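Local structure of ActII protein (2OPT) at residues E22-Q34 / L43-D55. The protein probably represses transcription as a TetR-family DNA-binding regulator, and is able to bind actinorhodin or its biosynthetic precursor (S)-DNPA. Residues are numbered along the deposited sequence; the frame is centred on the assembly and turned at random. Where two conformers were deposited one is given.
Sequences EGLDALSMRRLAQ and LYAHVGNRDELLD
Leu24 lays its CD1 against CD2 of Leu54, 3.6 Å away, while its carbonyl O lies 2.6 Å from Arg50 NH2. Ile99 of helix 96-100 touches both leucines, so branched aliphatic side chains suit the place where the turn, helix 50-61 and helix 96-100 meet. Leu27 divides its roles: CD2 meets Leu53 CD1 tip to tip at 4.0 Å and slides past Leu54, whereas its carbonyl O, in the turn before helix 29-36, receives Arg50. Arg50 NE donates to Leu27 O at 2.6 Å, nearly straight (164°) and in the guanidinium plane; Arg50 NH2 adds a weak bond to the same oxygen. Arginine suits the place because its chain, extended from CG to NE, reaches across to the turn and presents two N-H groups along one edge, with Leu54 CD1 over one face, offset toward the rim. With an alanine at Arg50 both donors to Leu27 O would be gone, and the hold between the turn and helix 50-61 would probably weaken. Ser28 then caps helix 29-36 by accepting from Arg31 N. Met29, bent at chi2 (-42°) and chi3 (-84°), curls as a knob among Leu43, Val47, Arg50 and Leu53, its CE 3.5 Å from Gly48 O; an unbranched, flexible thioether can bend into that hole. Further along, Leu32 CD2 touches Leu43 CD1 and Leu53, and Leu43 CD2 comes within 3.8 Å of the small Ala33 CB. The chemistry thus pairs an apolar core, packing helix 29-36 on helix 40-47 within the predicted helix-turn-helix and the first segment on helix 50-61 through Leu53 and Leu54, with one arginine tying helix 50-61 to the turn through backbone oxygen.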
loop_
_atom_site.group_PDB
_atom_site.type_symbol
_atom_site.label_atom_id
_atom_site.label_comp_id
_atom_site.label_asym_id
_atom_site.label_seq_id
_atom_site.Cartn_x
_atom_site.Cartn_y
_atom_site.Cartn_z
ATOM N N GLU A 22 6.274 -20.218 -11.310
ATOM C CA GLU A 22 6.833 -20.773 -10.094
ATOM C C GLU A 22 7.052 -19.754 -8.957
ATOM O O GLU A 22 7.347 -20.125 -7.809
ATOM C CB GLU A 22 8.126 -21.537 -10.419
ATOM C CG GLU A 22 7.918 -22.760 -11.315
ATOM C CD GLU A 22 9.231 -23.409 -11.665
ATOM O OE1 GLU A 22 10.110 -23.448 -10.790
ATOM O OE2 GLU A 22 9.398 -23.848 -12.814
ATOM N N GLY A 23 6.864 -18.489 -9.252
ATOM C CA GLY A 23 6.891 -17.505 -8.194
ATOM C C GLY A 23 8.288 -16.974 -7.993
ATOM O O GLY A 23 9.258 -17.523 -8.504
ATOM N N LEU A 24 8.366 -15.883 -7.267
ATOM C CA LEU A 24 9.582 -15.153 -7.064
ATOM C C LEU A 24 10.708 -15.942 -6.382
ATOM O O LEU A 24 11.894 -15.651 -6.599
ATOM C CB LEU A 24 9.256 -13.892 -6.234
ATOM C CG LEU A 24 10.327 -12.827 -5.985
ATOM C CD1 LEU A 24 10.964 -12.260 -7.247
ATOM C CD2 LEU A 24 9.739 -11.725 -5.182
ATOM N N ASP A 25 10.383 -16.897 -5.518
ATOM C CA ASP A 25 11.487 -17.522 -4.775
ATOM C C ASP A 25 12.248 -18.517 -5.660
ATOM O O ASP A 25 13.455 -18.683 -5.515
ATOM C CB ASP A 25 11.025 -18.132 -3.448
ATOM C CG ASP A 25 10.591 -17.079 -2.421
ATOM O OD1 ASP A 25 10.994 -15.903 -2.482
ATOM O OD2 ASP A 25 9.815 -17.435 -1.524
ATOM N N ALA A 26 11.536 -19.106 -6.618
ATOM C CA ALA A 26 12.081 -20.013 -7.626
ATOM C C ALA A 26 13.013 -19.322 -8.597
ATOM O O ALA A 26 13.784 -19.990 -9.296
ATOM C CB ALA A 26 10.949 -20.657 -8.392
ATOM N N LEU A 27 12.937 -17.981 -8.659
ATOM C CA LEU A 27 13.743 -17.226 -9.615
ATOM C C LEU A 27 15.070 -16.808 -8.995
ATOM O O LEU A 27 15.157 -15.725 -8.420
ATOM C CB LEU A 27 12.974 -16.014 -10.159
ATOM C CG LEU A 27 13.723 -15.133 -11.179
ATOM C CD1 LEU A 27 14.142 -15.921 -12.377
ATOM C CD2 LEU A 27 12.836 -13.946 -11.592
ATOM N N SER A 28 16.086 -17.678 -9.107
ATOM C CA SER A 28 17.444 -17.397 -8.660
ATOM C C SER A 28 18.267 -17.241 -9.911
ATOM O O SER A 28 17.864 -17.707 -10.974
ATOM C CB SER A 28 17.994 -18.561 -7.829
ATOM O OG SER A 28 18.078 -19.714 -8.628
ATOM N N MET A 29 19.428 -16.613 -9.806
ATOM C CA MET A 29 20.324 -16.480 -11.005
ATOM C C MET A 29 20.776 -17.856 -11.526
ATOM O O MET A 29 20.880 -18.103 -12.750
ATOM C CB MET A 29 21.524 -15.591 -10.651
ATOM C CG MET A 29 21.103 -14.143 -10.387
ATOM S SD MET A 29 19.864 -13.466 -11.544
ATOM C CE MET A 29 20.912 -12.928 -12.888
ATOM N N ARG A 30 20.989 -18.763 -10.598
ATOM C CA ARG A 30 21.369 -20.111 -10.962
ATOM C C ARG A 30 20.281 -20.826 -11.764
ATOM O O ARG A 30 20.591 -21.477 -12.775
ATOM C CB ARG A 30 21.752 -20.901 -9.722
ATOM C CG ARG A 30 22.434 -22.199 -10.018
ATOM C CD ARG A 30 23.085 -22.737 -8.746
ATOM N NE ARG A 30 24.237 -21.914 -8.340
ATOM C CZ ARG A 30 25.474 -22.068 -8.803
ATOM N NH1 ARG A 30 26.445 -21.264 -8.361
ATOM N NH2 ARG A 30 25.741 -23.021 -9.704
ATOM N N ARG A 31 19.027 -20.706 -11.324
ATOM C CA ARG A 31 17.912 -21.327 -12.022
ATOM C C ARG A 31 17.805 -20.717 -13.407
ATOM O O ARG A 31 17.555 -21.409 -14.402
ATOM C CB ARG A 31 16.609 -21.079 -11.257
ATOM C CG ARG A 31 15.317 -21.512 -12.048
ATOM C CD ARG A 31 15.372 -22.968 -12.495
ATOM N NE ARG A 31 14.260 -23.347 -13.375
ATOM C CZ ARG A 31 13.018 -23.511 -12.949
ATOM N NH1 ARG A 31 12.708 -23.305 -11.648
ATOM N NH2 ARG A 31 12.090 -23.865 -13.819
ATOM N N LEU A 32 18.004 -19.399 -13.469
ATOM C CA LEU A 32 17.884 -18.656 -14.707
ATOM C C LEU A 32 18.967 -19.087 -15.680
ATOM O O LEU A 32 18.684 -19.382 -16.852
ATOM C CB LEU A 32 17.890 -17.125 -14.424
ATOM C CG LEU A 32 17.737 -16.167 -15.612
ATOM C CD1 LEU A 32 16.508 -16.495 -16.574
ATOM C CD2 LEU A 32 17.713 -14.749 -15.136
ATOM N N ALA A 33 20.196 -19.232 -15.192
ATOM C CA ALA A 33 21.275 -19.698 -16.059
ATOM C C ALA A 33 21.029 -21.120 -16.559
ATOM O O ALA A 33 21.312 -21.449 -17.723
ATOM C CB ALA A 33 22.589 -19.602 -15.336
ATOM N N GLN A 34 20.530 -21.980 -15.679
ATOM C CA GLN A 34 20.137 -23.342 -16.028
ATOM C C GLN A 34 19.097 -23.349 -17.146
ATOM O O GLN A 34 19.220 -24.068 -18.145
ATOM C CB GLN A 34 19.549 -23.978 -14.788
ATOM C CG GLN A 34 18.922 -25.343 -15.027
ATOM C CD GLN A 34 18.339 -25.993 -13.749
ATOM O OE1 GLN A 34 19.083 -26.567 -12.955
ATOM N NE2 GLN A 34 17.013 -25.970 -13.601
ATOM N N LEU A 43 25.531 -14.379 -18.392
ATOM C CA LEU A 43 24.307 -13.925 -17.719
ATOM C C LEU A 43 24.589 -12.646 -16.944
ATOM O O LEU A 43 23.881 -11.649 -17.062
ATOM C CB LEU A 43 23.765 -15.007 -16.770
ATOM C CG LEU A 43 22.519 -14.687 -15.960
ATOM C CD1 LEU A 43 21.350 -14.419 -16.864
ATOM C CD2 LEU A 43 22.172 -15.819 -15.008
ATOM N N TYR A 44 25.652 -12.648 -16.168
ATOM C CA TYR A 44 25.934 -11.470 -15.396
ATOM C C TYR A 44 26.373 -10.242 -16.258
ATOM O O TYR A 44 26.005 -9.106 -15.947
ATOM C CB TYR A 44 26.979 -11.755 -14.316
ATOM C CG TYR A 44 27.215 -10.537 -13.480
ATOM C CD1 TYR A 44 28.034 -9.514 -13.953
ATOM C CD2 TYR A 44 26.606 -10.380 -12.216
ATOM C CE1 TYR A 44 28.285 -8.359 -13.195
ATOM C CE2 TYR A 44 26.845 -9.208 -11.446
ATOM C CZ TYR A 44 27.674 -8.204 -11.971
ATOM O OH TYR A 44 27.960 -7.024 -11.297
ATOM N N ALA A 45 27.168 -10.455 -17.311
ATOM C CA ALA A 45 27.480 -9.364 -18.272
ATOM C C ALA A 45 26.205 -8.628 -18.745
ATOM O O ALA A 45 26.209 -7.412 -18.922
ATOM C CB ALA A 45 28.211 -9.917 -19.462
ATOM N N HIS A 46 25.114 -9.378 -18.917
ATOM C CA HIS A 46 23.871 -8.878 -19.512
ATOM C C HIS A 46 22.870 -8.300 -18.549
ATOM O O HIS A 46 22.146 -7.331 -18.909
ATOM C CB HIS A 46 23.150 -9.972 -20.317
ATOM C CG HIS A 46 23.645 -10.103 -21.722
ATOM N ND1 HIS A 46 24.585 -11.039 -22.096
ATOM C CD2 HIS A 46 23.393 -9.363 -22.821
ATOM C CE1 HIS A 46 24.889 -10.867 -23.371
ATOM N NE2 HIS A 46 24.169 -9.865 -23.832
ATOM N N VAL A 47 22.745 -8.891 -17.360
ATOM C CA VAL A 47 21.662 -8.431 -16.489
ATOM C C VAL A 47 22.046 -8.128 -15.085
ATOM O O VAL A 47 21.161 -7.650 -14.342
ATOM C CB VAL A 47 20.390 -9.326 -16.440
ATOM C CG1 VAL A 47 19.740 -9.474 -17.845
ATOM C CG2 VAL A 47 20.676 -10.674 -15.809
ATOM N N GLY A 48 23.314 -8.339 -14.712
ATOM C CA GLY A 48 23.771 -7.987 -13.355
ATOM C C GLY A 48 23.316 -9.014 -12.332
ATOM O O GLY A 48 23.094 -10.169 -12.684
ATOM N N ASN A 49 23.178 -8.591 -11.071
ATOM C CA ASN A 49 22.741 -9.449 -9.964
ATOM C C ASN A 49 21.237 -9.654 -9.932
ATOM O O ASN A 49 20.514 -9.215 -10.840
ATOM C CB ASN A 49 23.253 -8.889 -8.630
ATOM C CG ASN A 49 22.672 -7.547 -8.306
ATOM O OD1 ASN A 49 21.519 -7.271 -8.595
ATOM N ND2 ASN A 49 23.472 -6.692 -7.706
ATOM N N ARG A 50 20.740 -10.365 -8.918
ATOM C CA ARG A 50 19.318 -10.735 -8.917
ATOM C C ARG A 50 18.469 -9.487 -8.792
ATOM O O ARG A 50 17.448 -9.357 -9.435
ATOM C CB ARG A 50 18.991 -11.692 -7.763
ATOM C CG ARG A 50 17.601 -12.273 -7.869
ATOM C CD ARG A 50 17.393 -13.265 -6.757
ATOM N NE ARG A 50 16.050 -13.842 -6.815
ATOM C CZ ARG A 50 15.065 -13.468 -6.010
ATOM N NH1 ARG A 50 15.237 -12.501 -5.095
ATOM N NH2 ARG A 50 13.915 -14.054 -6.128
ATOM N N ASP A 51 18.919 -8.530 -7.994
ATOM C CA ASP A 51 18.148 -7.302 -7.871
ATOM C C ASP A 51 18.020 -6.517 -9.159
ATOM O O ASP A 51 16.990 -5.931 -9.431
ATOM C CB ASP A 51 18.753 -6.451 -6.756
ATOM C CG ASP A 51 18.494 -7.071 -5.382
ATOM O OD1 ASP A 51 17.487 -7.842 -5.254
ATOM O OD2 ASP A 51 19.256 -6.765 -4.428
ATOM N N GLU A 52 19.054 -6.485 -9.963
ATOM C CA GLU A 52 19.012 -5.750 -11.227
ATOM C C GLU A 52 18.126 -6.489 -12.193
ATOM O O GLU A 52 17.439 -5.892 -12.997
ATOM C CB GLU A 52 20.415 -5.683 -11.768
ATOM C CG GLU A 52 21.237 -4.762 -10.774
ATOM C CD GLU A 52 22.769 -4.811 -10.891
ATOM O OE1 GLU A 52 23.335 -5.844 -11.289
ATOM O OE2 GLU A 52 23.431 -3.798 -10.511
ATOM N N LEU A 53 18.187 -7.802 -12.125
ATOM C CA LEU A 53 17.343 -8.651 -12.992
ATOM C C LEU A 53 15.871 -8.340 -12.738
ATOM O O LEU A 53 15.081 -8.174 -13.668
ATOM C CB LEU A 53 17.676 -10.100 -12.685
ATOM C CG LEU A 53 16.912 -11.183 -13.492
ATOM C CD1 LEU A 53 15.615 -11.367 -12.816
ATOM C CD2 LEU A 53 16.757 -10.837 -14.995
ATOM N N LEU A 54 15.478 -8.336 -11.475
ATOM C CA LEU A 54 14.112 -8.041 -11.092
ATOM C C LEU A 54 13.678 -6.637 -11.561
ATOM O O LEU A 54 12.532 -6.456 -11.930
ATOM C CB LEU A 54 13.949 -8.204 -9.569
ATOM C CG LEU A 54 14.001 -9.665 -9.085
ATOM C CD1 LEU A 54 13.836 -9.683 -7.580
ATOM C CD2 LEU A 54 12.930 -10.536 -9.787
ATOM N N ASP A 55 14.577 -5.644 -11.538
ATOM C CA ASP A 55 14.260 -4.294 -12.060
ATOM C C ASP A 55 13.858 -4.466 -13.514
ATOM O O ASP A 55 12.959 -3.775 -14.025
ATOM C CB ASP A 55 15.504 -3.381 -12.031
ATOM C CG ASP A 55 15.891 -2.896 -10.614
ATOM O OD1 ASP A 55 15.029 -2.846 -9.732
ATOM O OD2 ASP A 55 17.060 -2.452 -10.411
HETATM O O HOH W 1 12.361 -13.996 -3.051
#